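Response regulator (Xanthomonas campestris pv. campestris, PDB 3QYY) probably makes the second messenger c-di-GMP through its GGDEF diguanylate cyclase domain, the part crystallised here with c-di-GMP and magnesium bound at the active site. Local coordinates at residues Trp41-Met50 / Asp92-Glu102; Arg71-Trp79 / Lys108-Leu116. All blocks are in the same frame, centred on the assembly; numbering follows the deposited sequence.

Contact 1 of 2, residues Trp41-Met50 / Asp92-Glu102. With MG (magnesium ion), chain I; C2E (9,9'-[(2R,3R,3aS,5S,7aR,9R,10R,10aS,12S,14aR)-3,5,10,12-tetrahydroxy-5,12-dioxidooctahydro-2H,7H-difuro[3,2-d:3',2'-j][1,3,7,9,2,8]tetraoxadiphosphacyclododecine-2,9-diyl]bis(2-amino-1,9-dihydro-6H-purin-6-one)), chain F.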
# COMPACT_ATOMS: atom_id res chain seq x y z
N TRP B 41 -5.23 26.45 -18.89
CA TRP B 41 -4.11 25.65 -19.36
C TRP B 41 -4.35 24.16 -19.13
O TRP B 41 -5.16 23.76 -18.30
CB TRP B 41 -2.78 26.09 -18.74
CG TRP B 41 -2.72 26.19 -17.26
CD1 TRP B 41 -3.26 25.32 -16.36
CD2 TRP B 41 -1.98 27.15 -16.49
NE1 TRP B 41 -2.90 25.68 -15.08
CE2 TRP B 41 -2.12 26.80 -15.13
CE3 TRP B 41 -1.22 28.28 -16.83
CZ2 TRP B 41 -1.51 27.53 -14.11
CZ3 TRP B 41 -0.62 29.01 -15.81
CH2 TRP B 41 -0.77 28.63 -14.46
N PRO B 42 -3.64 23.30 -19.88
CA PRO B 42 -3.78 21.85 -19.76
C PRO B 42 -3.20 21.28 -18.47
O PRO B 42 -2.26 21.83 -17.90
CB PRO B 42 -3.03 21.35 -20.98
CG PRO B 42 -1.89 22.31 -21.06
CD PRO B 42 -2.58 23.65 -20.85
N PHE B 43 -3.78 20.18 -18.01
CA PHE B 43 -3.29 19.53 -16.81
C PHE B 43 -3.50 18.03 -16.89
O PHE B 43 -4.59 17.55 -17.22
CB PHE B 43 -3.98 20.07 -15.55
CG PHE B 43 -3.46 19.45 -14.28
CD1 PHE B 43 -4.31 18.72 -13.45
CD2 PHE B 43 -2.12 19.55 -13.94
CE1 PHE B 43 -3.82 18.09 -12.30
CE2 PHE B 43 -1.62 18.93 -12.79
CZ PHE B 43 -2.48 18.20 -11.97
N VAL B 44 -2.44 17.29 -16.59
CA VAL B 44 -2.49 15.84 -16.60
C VAL B 44 -2.02 15.36 -15.23
O VAL B 44 -0.98 15.80 -14.73
CB VAL B 44 -1.55 15.26 -17.67
CG1 VAL B 44 -1.70 13.75 -17.73
CG2 VAL B 44 -1.86 15.89 -19.03
N LEU B 45 -2.80 14.47 -14.61
CA LEU B 45 -2.46 13.93 -13.30
C LEU B 45 -2.03 12.48 -13.43
O LEU B 45 -2.70 11.69 -14.10
CB LEU B 45 -3.66 14.01 -12.35
CG LEU B 45 -3.46 13.38 -10.97
CD1 LEU B 45 -2.45 14.21 -10.17
CD2 LEU B 45 -4.80 13.30 -10.23
N PHE B 46 -0.92 12.13 -12.79
CA PHE B 46 -0.41 10.77 -12.80
C PHE B 46 -0.36 10.21 -11.38
O PHE B 46 -0.00 10.92 -10.44
CB PHE B 46 1.02 10.69 -13.35
CG PHE B 46 1.17 11.14 -14.77
CD1 PHE B 46 1.40 12.48 -15.07
CD2 PHE B 46 1.09 10.23 -15.82
CE1 PHE B 46 1.57 12.90 -16.39
CE2 PHE B 46 1.26 10.64 -17.14
CZ PHE B 46 1.50 11.98 -17.43
N VAL B 47 -0.73 8.95 -11.24
CA VAL B 47 -0.66 8.27 -9.94
C VAL B 47 0.33 7.14 -10.18
O VAL B 47 0.13 6.33 -11.09
CB VAL B 47 -2.03 7.68 -9.51
CG1 VAL B 47 -1.84 6.72 -8.32
CG2 VAL B 47 -2.97 8.81 -9.11
N LEU B 48 1.39 7.10 -9.38
CA LEU B 48 2.42 6.08 -9.52
C LEU B 48 2.59 5.23 -8.26
O LEU B 48 2.50 5.74 -7.15
CB LEU B 48 3.77 6.73 -9.85
CG LEU B 48 3.80 7.91 -10.83
CD1 LEU B 48 5.24 8.33 -11.04
CD2 LEU B 48 3.16 7.53 -12.14
N ASP B 49 2.86 3.95 -8.45
CA ASP B 49 3.08 3.04 -7.33
C ASP B 49 4.24 2.12 -7.71
O ASP B 49 4.21 1.48 -8.77
CB ASP B 49 1.83 2.20 -7.05
CG ASP B 49 1.98 1.31 -5.83
OD1 ASP B 49 1.51 0.15 -5.87
OD2 ASP B 49 2.55 1.77 -4.82
N MET B 50 5.27 2.07 -6.88
CA MET B 50 6.42 1.23 -7.16
C MET B 50 6.05 -0.25 -7.08
O MET B 50 5.15 -0.64 -6.32
CB MET B 50 7.57 1.53 -6.19
CG MET B 50 8.18 2.91 -6.37
SD MET B 50 9.76 3.07 -5.54
CE MET B 50 10.83 2.20 -6.70
N ASP B 92 5.38 4.13 -0.91
CA ASP B 92 6.07 4.19 -2.19
C ASP B 92 5.13 4.65 -3.31
O ASP B 92 5.34 4.33 -4.48
CB ASP B 92 6.70 2.84 -2.53
CG ASP B 92 5.66 1.74 -2.73
OD1 ASP B 92 6.08 0.61 -3.04
OD2 ASP B 92 4.45 2.00 -2.58
N GLU B 93 4.11 5.41 -2.94
CA GLU B 93 3.12 5.91 -3.90
C GLU B 93 3.29 7.42 -4.10
O GLU B 93 3.42 8.17 -3.14
CB GLU B 93 1.71 5.60 -3.38
CG GLU B 93 0.61 5.76 -4.43
CD GLU B 93 -0.60 4.90 -4.12
OE1 GLU B 93 -0.42 3.69 -3.87
OE2 GLU B 93 -1.73 5.43 -4.13
N PHE B 94 3.31 7.84 -5.37
CA PHE B 94 3.51 9.25 -5.71
C PHE B 94 2.50 9.77 -6.73
O PHE B 94 1.90 9.00 -7.47
CB PHE B 94 4.91 9.45 -6.31
CG PHE B 94 6.03 9.16 -5.35
CD1 PHE B 94 6.61 10.18 -4.61
CD2 PHE B 94 6.49 7.86 -5.17
CE1 PHE B 94 7.63 9.92 -3.70
CE2 PHE B 94 7.51 7.58 -4.25
CZ PHE B 94 8.08 8.62 -3.52
N LEU B 95 2.33 11.09 -6.74
CA LEU B 95 1.45 11.75 -7.70
C LEU B 95 2.30 12.79 -8.42
O LEU B 95 3.16 13.43 -7.80
CB LEU B 95 0.30 12.49 -7.01
CG LEU B 95 -0.71 11.79 -6.09
CD1 LEU B 95 -2.01 12.59 -6.13
CD2 LEU B 95 -0.95 10.36 -6.51
N ILE B 96 2.07 12.95 -9.71
CA ILE B 96 2.80 13.94 -10.49
C ILE B 96 1.78 14.75 -11.29
O ILE B 96 0.91 14.19 -11.96
CB ILE B 96 3.82 13.28 -11.46
CG1 ILE B 96 4.93 12.59 -10.66
CG2 ILE B 96 4.41 14.34 -12.39
CD1 ILE B 96 6.06 12.01 -11.52
N GLY B 97 1.89 16.07 -11.18
CA GLY B 97 1.00 16.95 -11.90
C GLY B 97 1.79 17.65 -12.99
O GLY B 97 2.82 18.27 -12.71
N VAL B 98 1.33 17.54 -14.23
CA VAL B 98 2.03 18.17 -15.35
C VAL B 98 1.10 19.09 -16.13
O VAL B 98 0.08 18.65 -16.67
CB VAL B 98 2.58 17.11 -16.33
CG1 VAL B 98 3.29 17.80 -17.50
CG2 VAL B 98 3.54 16.17 -15.61
N HIS B 99 1.45 20.37 -16.18
CA HIS B 99 0.65 21.33 -16.92
C HIS B 99 1.16 21.44 -18.35
O HIS B 99 1.88 22.38 -18.70
CB HIS B 99 0.66 22.70 -16.24
CG HIS B 99 -0.27 22.80 -15.07
ND1 HIS B 99 0.17 22.81 -13.77
CD2 HIS B 99 -1.62 22.87 -15.02
CE1 HIS B 99 -0.87 22.88 -12.96
NE2 HIS B 99 -1.97 22.92 -13.69
N ALA B 100 0.78 20.46 -19.15
CA ALA B 100 1.16 20.38 -20.56
C ALA B 100 0.14 19.47 -21.24
O ALA B 100 -0.71 18.89 -20.58
CB ALA B 100 2.55 19.77 -20.69
N SER B 101 0.21 19.36 -22.56
CA SER B 101 -0.73 18.51 -23.29
C SER B 101 -0.46 17.06 -22.90
O SER B 101 0.65 16.70 -22.51
CB SER B 101 -0.54 18.68 -24.80
OG SER B 101 0.73 18.19 -25.21
N GLU B 102 -1.48 16.21 -23.01
CA GLU B 102 -1.32 14.80 -22.64
C GLU B 102 -0.16 14.11 -23.35
O GLU B 102 0.61 13.39 -22.72
CB GLU B 102 -2.62 14.03 -22.92
CG GLU B 102 -2.57 12.59 -22.44
CD GLU B 102 -3.87 11.84 -22.66
OE1 GLU B 102 -3.96 10.67 -22.24
OE2 GLU B 102 -4.79 12.43 -23.26
MG MG I . 2.75 0.92 -2.97
P1 C2E F . 6.26 -2.80 3.90
O2P C2E F . 7.04 -1.95 4.87
O1P C2E F . 6.21 -4.27 4.21
O5' C2E F . 4.77 -2.31 3.80
C5' C2E F . 3.85 -2.99 2.91
C4' C2E F . 2.52 -2.27 3.01
O4' C2E F . 2.01 -2.11 4.32
C3' C2E F . 2.59 -0.86 2.43
O3' C2E F . 2.48 -0.87 1.00
C2' C2E F . 1.46 -0.20 3.16
O2' C2E F . 0.26 -0.38 2.40
C1' C2E F . 1.35 -0.87 4.53
N9 C2E F . 2.11 -0.09 5.53
C8 C2E F . 3.26 -0.46 6.15
N7 C2E F . 3.68 0.48 7.02
C5 C2E F . 2.78 1.47 6.98
C6 C2E F . 2.60 2.77 7.67
O6 C2E F . 3.44 3.16 8.52
N1 C2E F . 1.52 3.53 7.35
C2 C2E F . 0.60 3.13 6.43
N2 C2E F . -0.46 3.92 6.17
N3 C2E F . 0.70 1.93 5.76
C4 C2E F . 1.76 1.09 5.99
P11 C2E F . 3.34 0.29 0.29
O21 C2E F . 2.95 1.62 0.84
O11 C2E F . 3.05 0.13 -1.16
O5A C2E F . 4.89 0.04 0.54
C5A C2E F . 5.47 -1.17 0.06
C4A C2E F . 6.92 -1.23 0.45
O4A C2E F . 7.71 -0.08 0.04
C3A C2E F . 7.13 -1.35 1.95
O3A C2E F . 6.93 -2.70 2.43
C2A C2E F . 8.53 -0.86 2.10
O2A C2E F . 9.42 -1.99 1.95
C1A C2E F . 8.74 0.17 1.01
N91 C2E F . 8.69 1.55 1.58
C81 C2E F . 7.61 2.37 1.71
N71 C2E F . 7.96 3.55 2.27
C51 C2E F . 9.28 3.51 2.51
C61 C2E F . 10.32 4.41 3.08
O61 C2E F . 10.04 5.55 3.50
N11 C2E F . 11.60 3.96 3.14
C21 C2E F . 11.97 2.71 2.70
N21 C2E F . 13.27 2.33 2.80
N31 C2E F . 11.07 1.84 2.16
C41 C2E F . 9.74 2.18 2.05
O HOH W 1 1.02 -0.46 -3.31
O HOH W 2 4.01 -0.69 -3.78
O HOH W 3 1.41 2.35 -2.39

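Contact 2 of 2, residues Arg71-Trp79 / Lys108-Leu116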
# COMPACT_ATOMS: atom_id res chain seq x y z
N ARG B 71 16.12 9.35 -4.97
CA ARG B 71 16.56 9.47 -6.36
C ARG B 71 15.37 9.60 -7.31
O ARG B 71 15.43 10.33 -8.30
CB ARG B 71 17.40 8.26 -6.78
CG ARG B 71 16.63 6.96 -6.88
CD ARG B 71 17.42 5.84 -7.56
NE ARG B 71 17.73 6.14 -8.96
CZ ARG B 71 18.76 6.87 -9.37
NH1 ARG B 71 19.62 7.37 -8.48
NH2 ARG B 71 18.95 7.10 -10.66
N LEU B 72 14.28 8.89 -7.01
CA LEU B 72 13.09 8.95 -7.85
C LEU B 72 12.59 10.39 -7.95
O LEU B 72 12.36 10.90 -9.04
CB LEU B 72 11.99 8.05 -7.27
CG LEU B 72 10.64 7.99 -7.99
CD1 LEU B 72 9.91 6.72 -7.59
CD2 LEU B 72 9.80 9.22 -7.66
N VAL B 73 12.43 11.03 -6.79
CA VAL B 73 11.95 12.40 -6.74
C VAL B 73 12.99 13.37 -7.31
O VAL B 73 12.66 14.32 -8.02
CB VAL B 73 11.60 12.80 -5.29
CG1 VAL B 73 11.24 14.28 -5.22
CG2 VAL B 73 10.43 11.96 -4.80
N GLU B 74 14.26 13.11 -7.01
CA GLU B 74 15.34 13.95 -7.50
C GLU B 74 15.33 13.99 -9.03
O GLU B 74 15.39 15.06 -9.63
CB GLU B 74 16.70 13.43 -7.02
CG GLU B 74 17.86 14.35 -7.33
CD GLU B 74 19.21 13.73 -7.01
OE1 GLU B 74 20.22 14.46 -7.04
OE2 GLU B 74 19.26 12.50 -6.76
N SER B 75 15.24 12.82 -9.65
CA SER B 75 15.23 12.73 -11.11
C SER B 75 13.99 13.38 -11.71
O SER B 75 14.04 13.93 -12.81
CB SER B 75 15.34 11.27 -11.55
OG SER B 75 14.29 10.48 -11.04
N ALA B 76 12.87 13.32 -10.99
CA ALA B 76 11.63 13.92 -11.47
C ALA B 76 11.81 15.43 -11.58
O ALA B 76 11.47 16.03 -12.60
CB ALA B 76 10.49 13.60 -10.51
N TYR B 77 12.35 16.04 -10.52
CA TYR B 77 12.58 17.48 -10.52
C TYR B 77 13.51 17.87 -11.67
O TYR B 77 13.61 19.05 -12.03
CB TYR B 77 13.19 17.93 -9.19
CG TYR B 77 12.18 18.13 -8.08
CD1 TYR B 77 11.13 19.04 -8.21
CD2 TYR B 77 12.27 17.41 -6.88
CE1 TYR B 77 10.21 19.25 -7.19
CE2 TYR B 77 11.35 17.61 -5.85
CZ TYR B 77 10.33 18.53 -6.01
OH TYR B 77 9.43 18.73 -4.99
N GLY B 78 14.17 16.87 -12.25
CA GLY B 78 15.08 17.12 -13.35
C GLY B 78 14.41 17.41 -14.68
O GLY B 78 15.05 17.89 -15.61
N TRP B 79 13.12 17.11 -14.78
CA TRP B 79 12.40 17.38 -16.03
C TRP B 79 11.09 18.13 -15.82
O TRP B 79 10.55 18.71 -16.76
CB TRP B 79 12.13 16.07 -16.80
CG TRP B 79 11.30 15.03 -16.08
CD1 TRP B 79 11.76 13.93 -15.40
CD2 TRP B 79 9.87 14.96 -16.03
NE1 TRP B 79 10.71 13.18 -14.94
CE2 TRP B 79 9.53 13.78 -15.31
CE3 TRP B 79 8.83 15.76 -16.52
CZ2 TRP B 79 8.21 13.40 -15.08
CZ3 TRP B 79 7.51 15.38 -16.29
CH2 TRP B 79 7.21 14.21 -15.57
N LYS B 108 7.03 12.36 -21.75
CA LYS B 108 8.07 12.74 -20.81
C LYS B 108 8.12 11.74 -19.65
O LYS B 108 9.19 11.36 -19.18
CB LYS B 108 7.80 14.14 -20.27
CG LYS B 108 8.98 14.78 -19.57
CD LYS B 108 9.92 15.47 -20.55
CE LYS B 108 9.24 16.67 -21.20
NZ LYS B 108 10.17 17.42 -22.09
N LEU B 109 6.94 11.32 -19.19
CA LEU B 109 6.85 10.39 -18.08
C LEU B 109 7.42 9.01 -18.43
O LEU B 109 8.23 8.46 -17.67
CB LEU B 109 5.39 10.22 -17.63
CG LEU B 109 5.22 9.47 -16.31
CD1 LEU B 109 5.00 10.47 -15.19
CD2 LEU B 109 4.05 8.50 -16.42
N ASN B 110 7.01 8.46 -19.57
CA ASN B 110 7.50 7.15 -19.99
C ASN B 110 9.01 7.16 -20.22
O ASN B 110 9.69 6.18 -19.92
CB ASN B 110 6.80 6.71 -21.27
CG ASN B 110 5.35 6.34 -21.04
OD1 ASN B 110 4.52 7.20 -20.75
ND2 ASN B 110 5.04 5.05 -21.16
N GLN B 111 9.52 8.26 -20.76
CA GLN B 111 10.95 8.39 -21.02
C GLN B 111 11.70 8.37 -19.69
O GLN B 111 12.78 7.79 -19.57
CB GLN B 111 11.21 9.70 -21.77
CG GLN B 111 12.67 9.98 -22.09
CD GLN B 111 13.42 10.60 -20.92
OE1 GLN B 111 13.07 11.69 -20.45
NE2 GLN B 111 14.46 9.92 -20.46
N TRP B 112 11.11 9.00 -18.68
CA TRP B 112 11.70 9.07 -17.35
C TRP B 112 11.68 7.71 -16.66
O TRP B 112 12.66 7.31 -16.03
CB TRP B 112 10.94 10.10 -16.51
CG TRP B 112 11.28 10.09 -15.06
CD1 TRP B 112 12.51 10.27 -14.49
CD2 TRP B 112 10.36 9.94 -13.97
NE1 TRP B 112 12.42 10.24 -13.12
CE2 TRP B 112 11.11 10.04 -12.78
CE3 TRP B 112 8.98 9.73 -13.89
CZ2 TRP B 112 10.51 9.94 -11.51
CZ3 TRP B 112 8.39 9.63 -12.64
CH2 TRP B 112 9.16 9.74 -11.46
N LEU B 113 10.57 7.00 -16.78
CA LEU B 113 10.42 5.68 -16.16
C LEU B 113 11.31 4.65 -16.84
O LEU B 113 11.76 3.70 -16.21
CB LEU B 113 8.95 5.23 -16.22
CG LEU B 113 7.98 6.07 -15.39
CD1 LEU B 113 6.56 5.59 -15.62
CD2 LEU B 113 8.35 5.99 -13.91
N SER B 114 11.55 4.84 -18.14
CA SER B 114 12.41 3.93 -18.88
C SER B 114 13.82 4.09 -18.35
O SER B 114 14.54 3.12 -18.14
CB SER B 114 12.38 4.26 -20.38
OG SER B 114 11.08 4.09 -20.91
N MET B 115 14.20 5.34 -18.11
CA MET B 115 15.52 5.66 -17.59
C MET B 115 15.75 5.02 -16.23
O MET B 115 16.85 4.54 -15.93
CB MET B 115 15.67 7.18 -17.50
CG MET B 115 16.98 7.68 -16.90
SD MET B 115 17.06 7.47 -15.11
CE MET B 115 16.14 8.91 -14.57
N LEU B 116 14.72 5.00 -15.40
CA LEU B 116 14.82 4.42 -14.06
C LEU B 116 14.82 2.89 -14.07
O LEU B 116 15.34 2.25 -13.15
CB LEU B 116 13.67 4.92 -13.18
CG LEU B 116 13.63 6.42 -12.88
CD1 LEU B 116 12.39 6.74 -12.06
CD2 LEU B 116 14.89 6.84 -12.14

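Contact 1 of 2, residues Trp41-Met50 / Asp92-Glu102
D49 and D92 meet at a magnesium ion where two antiparallel strands end and begin. Their OD2 atoms lie 2.9 Å apart, a separation explained by the metal that both bind. D49 can be followed outward: its CB passes near E93 OE1, CG lies beside the metal, OD2 binds magnesium at 2.0 Å, and OD1 accepts a hydrogen bond from a metal-bound water and forms a salt bridge with K156 NZ. D92 OD2 supplies the second carboxylate bond, with the two carboxylate planes 79° apart. Phosphate oxygen O11 of c-di-GMP and three waters bring the coordination to six. One water also donates to E93 OE1, so E93 of the GGDEF motif acts on the metal from the second shell.

Behind the site, V44, F46 and L48 form hydrogen-bonded pairs with V98, I96 and F94; L48 N to F94 O is 2.7 Å. L48 CD1 reaches I96 CD1 at 3.8 Å, while V47 CG2 lies alongside L95 CD2 at 3.6 Å. At the far end the H99 imidazole lies between two rings, both oblique to it: F43 CD2 is over one face, 3.4 Å from H99 NE2, and W41 CE2 is over the opposite face, toward the rim. With F43 CG anti to the backbone N (chi1 -178°), the ring also reaches G97, CE2 lying 3.4 Å from G97 CA.

Strand 44-50 is central in the sheet, between 93-98 and 128-134; helix 22-38 packs against F43 and L95, and helix 102-116 against F46, L48, I96 and V98.

Contact 2 of 2, residues Arg71-Trp79 / Lys108-Leu116
W112 fills the apolar centre between helix 62-77 and helix 102-116, its CH2 meeting L72 CD2 at 3.9 Å and its CZ2 meeting A76 CB at 3.8 Å. Its first torsion, which turns CG away from the backbone N, carries the indole across to the other helix. L116 CD1 lies over one face of this indole. W79 NE1 approaches the opposite face, 3.1 Å from W112 CG, with the two five-membered rings inclined at 58°. The W79 indole in turn has the aliphatic part of K108 over one of its own faces, where K108 CG comes within 3.2 Å of W79 CE3.

At the polar edge, W112 NE1 donates to S75 OG at 2.8 Å; the N-H...O angle of 167° and an acceptor lying in the indole plane make this a straight bond that fixes the ring's rotation. M115 CE packs on S75 CB at 3.9 Å beside it.

The short helical segments run at 139° to each other with axes 11.1 Å apart at closest approach, a spacing that the large indole spans. Both helices lean on the sheet: L72 and A76 touch I86 of strand 85-90, while L109 and W112 touch I96 of strand 93-98, and W79, just past the first helix, touches V98 of the same strand.

Contact 1 and contact 2 have centres 12 Å apart and belong to the same GGDEF domain. Their segments alternate along the chain: strand 44-50, helix 62-77, strand 93-98, then helix 102-116. The helix pair packs on the sheet face that carries L48, F94 and I96. I96 CD1 lies 3.5 Å from W112 CZ3, F46 CD2 lies 3.5 Å from L109 CD2, and F94 CE1 lies 3.6 Å from V73 CG2. The side chains of D49 and E93 leave the sheet on its other face, and the L72 side chain stays about 10 Å from the magnesium. Contact 2 is thus mainly apolar packing behind the strands whose ends hold the metal.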